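Local coordinates for protein insecticyanin-A (Manduca sexta, PDB 1Z24) that binds the blue pigment biliverdin IX gamma and, together with lipoprotein-bound carotenes, gives hornworms their green camouflage colour, at residues A[57-62]-A[68-73]; A[106-109]-A[113-116]. All blocks are in the same frame, centred on the assembly; numbering follows the deposited sequence.

Interaction 1: A[57-62]-A[68-73]; sequences VYNSFV and EYMEGD. With BLV (biliverdin IX gamma chromophore), chain B.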
loop_
_atom_site.group_PDB
_atom_site.type_symbol
_atom_site.label_atom_id
_atom_site.label_comp_id
_atom_site.label_asym_id
_atom_site.label_seq_id
_atom_site.Cartn_x
_atom_site.Cartn_y
_atom_site.Cartn_z
ATOM N N VAL A 57 23.285 21.262 -4.160
ATOM C CA VAL A 57 23.331 20.043 -4.955
ATOM C C VAL A 57 23.931 20.268 -6.334
ATOM O O VAL A 57 23.736 21.297 -6.965
ATOM C CB VAL A 57 21.967 19.282 -4.996
ATOM C CG1 VAL A 57 20.776 20.195 -4.907
ATOM C CG2 VAL A 57 21.789 18.439 -6.234
ATOM N N TYR A 58 24.660 19.289 -6.797
ATOM C CA TYR A 58 25.234 19.325 -8.078
ATOM C C TYR A 58 24.883 17.966 -8.707
ATOM O O TYR A 58 25.380 16.916 -8.302
ATOM C CB TYR A 58 26.760 19.538 -8.011
ATOM C CG TYR A 58 27.344 19.500 -9.413
ATOM C CD1 TYR A 58 27.420 20.664 -10.178
ATOM C CD2 TYR A 58 27.837 18.335 -9.982
ATOM C CE1 TYR A 58 27.923 20.679 -11.473
ATOM C CE2 TYR A 58 28.367 18.324 -11.276
ATOM C CZ TYR A 58 28.404 19.499 -12.011
ATOM O OH TYR A 58 28.958 19.522 -13.242
ATOM N N ASN A 59 24.003 17.971 -9.702
ATOM C CA ASN A 59 23.647 16.731 -10.343
ATOM C C ASN A 59 24.165 16.709 -11.775
ATOM O O ASN A 59 24.109 17.710 -12.516
ATOM C CB ASN A 59 22.114 16.617 -10.532
ATOM C CG ASN A 59 21.244 16.177 -9.363
ATOM O OD1 ASN A 59 21.715 15.504 -8.386
ATOM N ND2 ASN A 59 19.910 16.598 -9.464
ATOM N N SER A 60 24.641 15.553 -12.196
ATOM C CA SER A 60 25.115 15.439 -13.528
ATOM C C SER A 60 25.044 14.055 -14.097
ATOM O O SER A 60 25.031 13.044 -13.416
ATOM C CB SER A 60 26.565 15.934 -13.685
ATOM O OG SER A 60 27.530 14.974 -13.234
ATOM N N PHE A 61 25.042 14.057 -15.402
ATOM C CA PHE A 61 25.034 12.863 -16.183
ATOM C C PHE A 61 25.555 13.195 -17.557
ATOM O O PHE A 61 25.751 14.365 -17.909
ATOM C CB PHE A 61 23.792 12.015 -16.150
ATOM C CG PHE A 61 22.521 12.649 -16.644
ATOM C CD1 PHE A 61 22.491 13.631 -17.651
ATOM C CD2 PHE A 61 21.306 12.206 -16.118
ATOM C CE1 PHE A 61 21.291 14.171 -18.117
ATOM C CE2 PHE A 61 20.089 12.722 -16.589
ATOM C CZ PHE A 61 20.070 13.714 -17.588
ATOM N N VAL A 62 25.766 12.168 -18.313
ATOM C CA VAL A 62 26.269 12.305 -19.653
ATOM C C VAL A 62 25.330 11.712 -20.727
ATOM O O VAL A 62 24.873 10.551 -20.664
ATOM C CB VAL A 62 27.704 11.672 -19.777
ATOM C CG1 VAL A 62 28.296 11.865 -21.171
ATOM C CG2 VAL A 62 28.713 12.253 -18.770
ATOM N N GLU A 68 25.588 16.986 -18.934
ATOM C CA GLU A 68 24.560 17.895 -18.478
ATOM C C GLU A 68 24.480 17.924 -16.958
ATOM O O GLU A 68 24.546 16.883 -16.240
ATOM C CB GLU A 68 23.210 17.601 -19.085
ATOM C CG GLU A 68 23.308 17.628 -20.585
ATOM C CD GLU A 68 22.030 17.132 -21.200
ATOM O OE1 GLU A 68 21.037 16.896 -20.545
ATOM O OE2 GLU A 68 22.096 16.962 -22.482
ATOM N N TYR A 69 24.320 19.157 -16.451
ATOM C CA TYR A 69 24.243 19.263 -15.027
ATOM C C TYR A 69 23.227 20.266 -14.524
ATOM O O TYR A 69 22.689 21.074 -15.287
ATOM C CB TYR A 69 25.632 19.515 -14.485
ATOM C CG TYR A 69 26.139 20.815 -14.960
ATOM C CD1 TYR A 69 26.030 21.895 -14.080
ATOM C CD2 TYR A 69 26.721 20.962 -16.232
ATOM C CE1 TYR A 69 26.516 23.148 -14.463
ATOM C CE2 TYR A 69 27.218 22.208 -16.635
ATOM C CZ TYR A 69 27.104 23.282 -15.732
ATOM O OH TYR A 69 27.564 24.535 -16.057
ATOM N N MET A 70 22.967 20.180 -13.215
ATOM C CA MET A 70 22.012 21.052 -12.548
ATOM C C MET A 70 22.565 21.433 -11.209
ATOM O O MET A 70 23.104 20.582 -10.494
ATOM C CB MET A 70 20.778 20.232 -12.133
ATOM C CG MET A 70 20.033 19.603 -13.263
ATOM S SD MET A 70 18.883 18.308 -12.720
ATOM C CE MET A 70 17.464 19.194 -12.134
ATOM N N GLU A 71 22.415 22.698 -10.870
ATOM C CA GLU A 71 22.882 23.192 -9.592
ATOM C C GLU A 71 21.706 23.692 -8.784
ATOM O O GLU A 71 20.865 24.402 -9.333
ATOM C CB GLU A 71 23.885 24.326 -9.791
ATOM C CG GLU A 71 25.012 23.911 -10.766
ATOM C CD GLU A 71 26.207 24.852 -10.785
ATOM O OE1 GLU A 71 27.189 24.610 -10.145
ATOM O OE2 GLU A 71 26.075 25.941 -11.519
ATOM N N GLY A 72 21.602 23.318 -7.496
ATOM C CA GLY A 72 20.469 23.799 -6.737
ATOM C C GLY A 72 20.748 23.786 -5.270
ATOM O O GLY A 72 21.862 23.527 -4.861
ATOM N N ASP A 73 19.704 24.062 -4.507
ATOM C CA ASP A 73 19.779 24.095 -3.096
ATOM C C ASP A 73 19.184 22.844 -2.534
ATOM O O ASP A 73 18.338 22.203 -3.149
ATOM C CB ASP A 73 19.028 25.335 -2.603
ATOM C CG ASP A 73 19.683 26.643 -3.113
ATOM O OD1 ASP A 73 19.058 27.500 -3.736
ATOM O OD2 ASP A 73 20.970 26.752 -2.807
HETATM N NA BLV B . 14.333 13.315 -9.691
HETATM C C1A BLV B . 13.058 13.608 -10.043
HETATM C C2A BLV B . 12.125 13.576 -8.929
HETATM C C3A BLV B . 12.877 13.258 -7.837
HETATM C C4A BLV B . 14.256 13.088 -8.332
HETATM C CMA BLV B . 12.434 13.005 -6.346
HETATM O OA BLV B . 12.746 13.880 -11.182
HETATM C CAA BLV B . 10.667 13.786 -9.008
HETATM C CBA BLV B . 10.164 12.490 -9.570
HETATM C CGA BLV B . 8.679 12.640 -9.897
HETATM O O1A BLV B . 7.822 12.186 -9.190
HETATM O O2A BLV B . 8.367 13.259 -10.866
HETATM C CHB BLV B . 15.314 12.715 -7.505
HETATM N NB BLV B . 17.224 12.728 -9.031
HETATM C C1B BLV B . 16.598 12.343 -7.865
HETATM C C2B BLV B . 17.473 11.536 -7.052
HETATM C C3B BLV B . 18.613 11.438 -7.739
HETATM C C4B BLV B . 18.444 12.179 -8.993
HETATM C CMB BLV B . 17.149 10.942 -5.690
HETATM C CAB BLV B . 19.838 10.684 -7.315
HETATM C CBB BLV B . 20.438 9.992 -8.337
HETATM C CHC BLV B . 19.464 12.334 -9.943
HETATM N NC BLV B . 18.533 13.565 -11.811
HETATM C C1C BLV B . 19.567 13.091 -11.074
HETATM C C2C BLV B . 20.861 13.458 -11.671
HETATM C C3C BLV B . 20.680 14.196 -12.768
HETATM C C4C BLV B . 19.166 14.271 -12.865
HETATM C CMC BLV B . 22.151 13.149 -11.071
HETATM C CAC BLV B . 21.627 14.840 -13.800
HETATM C CBC BLV B . 21.236 15.919 -14.518
HETATM C CHD BLV B . 18.442 14.885 -13.947
HETATM N ND BLV B . 16.501 15.730 -12.672
HETATM C C1D BLV B . 17.244 15.567 -13.876
HETATM C C2D BLV B . 16.549 16.268 -14.999
HETATM C C3D BLV B . 15.408 16.842 -14.484
HETATM C C4D BLV B . 15.419 16.504 -13.072
HETATM C CMD BLV B . 16.962 16.339 -16.438
HETATM O OD BLV B . 14.560 16.869 -12.305
HETATM C CAD BLV B . 14.412 17.650 -15.215
HETATM C CBD BLV B . 14.658 19.110 -14.886
HETATM C CGD BLV B . 13.508 20.025 -15.445
HETATM O O1D BLV B . 13.632 20.552 -16.504
HETATM O O2D BLV B . 12.471 20.190 -14.829
#
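Y58 reaches across to the neighbouring strand and laps the root of Y69, its CE1 3.4 Å from CD1 of Y69 and its OH beside CB and CG of Y69. The two rings are nearly parallel (25°) but displaced, so that only the rim of Y58 meets Y69. Y58 gets there because CG stands anti to its backbone N (chi1 177°), carrying the ring over the next strand; E71 OE1 then sits at its edge, near the ring plane.

The opposite face of the sheet carries N59, F61, E68 and M70, and here the bile pigment takes over. One face of the F61 ring is covered by the vinyl group of biliverdin, with CAC 3.5 Å above the plane and offset toward the rim, while E68 OE1 lies at the ring edge, 3.7 Å from CE1 of F61. M70 sets SD 3.4 Å from C1D of the pigment, and the bend at chi3 (80°) swings CE toward C4D of that same ring. N59 places CB 3.5 Å from the methyl carbon CMC of the next pyrrole, and its ND2 meets SD of M70 at 3.8 Å.

Six backbone bonds hold the strands in register. The N59–M70 pair is bonded both ways, N59 N to M70 O at 2.9 Å and M70 N to N59 O. F92 of strand 88-94 packs against both N59 and M70. This is an antiparallel hairpin of the lipocalin beta-barrel, forming one wall of the hydrophobic pocket for the chromophore.

Interaction 2: A[106-109]-A[113-116]; sequences LATD and YAIN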
loop_
_atom_site.group_PDB
_atom_site.type_symbol
_atom_site.label_atom_id
_atom_site.label_comp_id
_atom_site.label_asym_id
_atom_site.label_seq_id
_atom_site.Cartn_x
_atom_site.Cartn_y
_atom_site.Cartn_z
ATOM N N LEU A 106 14.677 5.811 2.245
ATOM C CA LEU A 106 14.144 4.662 2.964
ATOM C C LEU A 106 15.164 4.042 3.914
ATOM O O LEU A 106 14.845 3.569 5.000
ATOM C CB LEU A 106 13.778 3.556 1.961
ATOM C CG LEU A 106 12.717 3.947 0.959
ATOM C CD1 LEU A 106 12.093 2.715 0.297
ATOM C CD2 LEU A 106 11.701 4.827 1.662
ATOM N N ALA A 107 16.407 4.019 3.484
ATOM C CA ALA A 107 17.492 3.447 4.288
ATOM C C ALA A 107 18.885 3.801 3.750
ATOM O O ALA A 107 19.098 3.989 2.560
ATOM C CB ALA A 107 17.457 1.944 4.073
ATOM N N THR A 108 19.841 3.883 4.661
ATOM C CA THR A 108 21.196 4.183 4.303
ATOM C C THR A 108 22.147 3.953 5.469
ATOM O O THR A 108 21.798 4.087 6.657
ATOM C CB THR A 108 21.290 5.679 4.005
ATOM O OG1 THR A 108 22.599 5.933 3.517
ATOM C CG2 THR A 108 21.063 6.568 5.261
ATOM N N ASP A 109 23.378 3.630 5.113
ATOM C CA ASP A 109 24.426 3.452 6.126
ATOM C C ASP A 109 25.385 4.644 6.063
ATOM O O ASP A 109 26.425 4.649 6.675
ATOM C CB ASP A 109 25.294 2.238 6.081
ATOM C CG ASP A 109 26.046 2.160 4.809
ATOM O OD1 ASP A 109 25.960 2.955 3.873
ATOM O OD2 ASP A 109 26.797 1.142 4.845
ATOM N N TYR A 113 25.868 3.158 0.981
ATOM C CA TYR A 113 24.685 3.070 0.141
ATOM C C TYR A 113 23.517 3.834 0.732
ATOM O O TYR A 113 23.456 4.144 1.944
ATOM C CB TYR A 113 24.242 1.558 -0.005
ATOM C CG TYR A 113 23.503 1.112 1.246
ATOM C CD1 TYR A 113 22.114 1.260 1.391
ATOM C CD2 TYR A 113 24.219 0.563 2.315
ATOM C CE1 TYR A 113 21.470 0.922 2.585
ATOM C CE2 TYR A 113 23.600 0.196 3.511
ATOM C CZ TYR A 113 22.221 0.389 3.636
ATOM O OH TYR A 113 21.622 0.039 4.793
ATOM N N ALA A 114 22.585 4.097 -0.163
ATOM C CA ALA A 114 21.344 4.753 0.170
ATOM C C ALA A 114 20.265 4.217 -0.741
ATOM O O ALA A 114 20.525 3.944 -1.909
ATOM C CB ALA A 114 21.305 6.285 0.068
ATOM N N ILE A 115 19.048 4.071 -0.205
ATOM C CA ILE A 115 17.878 3.633 -0.969
ATOM C C ILE A 115 16.877 4.782 -0.862
ATOM O O ILE A 115 16.317 5.049 0.223
ATOM C CB ILE A 115 17.292 2.289 -0.573
ATOM C CG1 ILE A 115 18.375 1.226 -0.683
ATOM C CG2 ILE A 115 16.150 1.896 -1.484
ATOM C CD1 ILE A 115 17.934 -0.021 0.078
ATOM N N ASN A 116 16.695 5.483 -1.997
ATOM C CA ASN A 116 15.801 6.648 -2.129
ATOM C C ASN A 116 14.546 6.314 -2.903
ATOM O O ASN A 116 14.554 5.422 -3.745
ATOM C CB ASN A 116 16.547 7.837 -2.779
ATOM C CG ASN A 116 17.461 8.538 -1.792
ATOM O OD1 ASN A 116 17.874 9.664 -2.000
ATOM N ND2 ASN A 116 17.763 7.893 -0.758
#
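D109 and Y113 grip each other beside the turn of the hairpin. Y113 N gives a nearly straight bond (168°) to D109 OD1, 2.9 Å away and met on the syn side, 23° out of the carboxylate plane. The same carboxylate lies aslant to the Y113 ring, its CG 3.4 Å from CE2 of Y113, the two planes 40° apart. D109 N sits over one face of that ring, offset toward the rim. It donates to Y113 O at 3.2 Å. Y113 O also accepts from T108 OG1, which stands anti to the T108 backbone N and so turns toward that carbonyl; two donors thus hold it. With an alanine here in place of Y113, the D109 carboxylate would probably lose the ring it leans on, and V148 and V149 of helix 144-154 their aromatic partner.

Second-shell bonds steady these groups: N112 ND2 holds D109 OD2, and Y110 N is bonded to T108 OG1. Farther along, I115 N binds A107 O at 2.8 Å. I115 O then receives L106 N at 2.7 Å and, weakly, A107 N, the two residues facing a single I115 in a classic beta bulge.

A107, Y113 and I115 turn their side chains to helix 144-154, where V152 meets both A107 and I115. L106 packs on F156 and I160. On the other edge of strand 113-122, A114 and N116 are backbone-bonded to L135 and W133 of strand 127-136.

Following the chain from the N terminus, interaction 1 comes first: strand 55-63 turns through residues 64-65 and is met at once by strand 66-76. The chain then runs on through strand 88-94 into strand 97-108, and interaction 2 closes the three-residue turn 110-112 against strand 113-122. The two closures are in series, neither nesting nor crossing. Both belong to the one curled sheet of the barrel, on opposite sides of the chain's centre, with centres about 20 Å apart and nearest atoms about 9 Å. Interaction 1 faces the chromophore directly, whereas interaction 2 joins the sheet to helix 144-154 and reaches the pigment through N116.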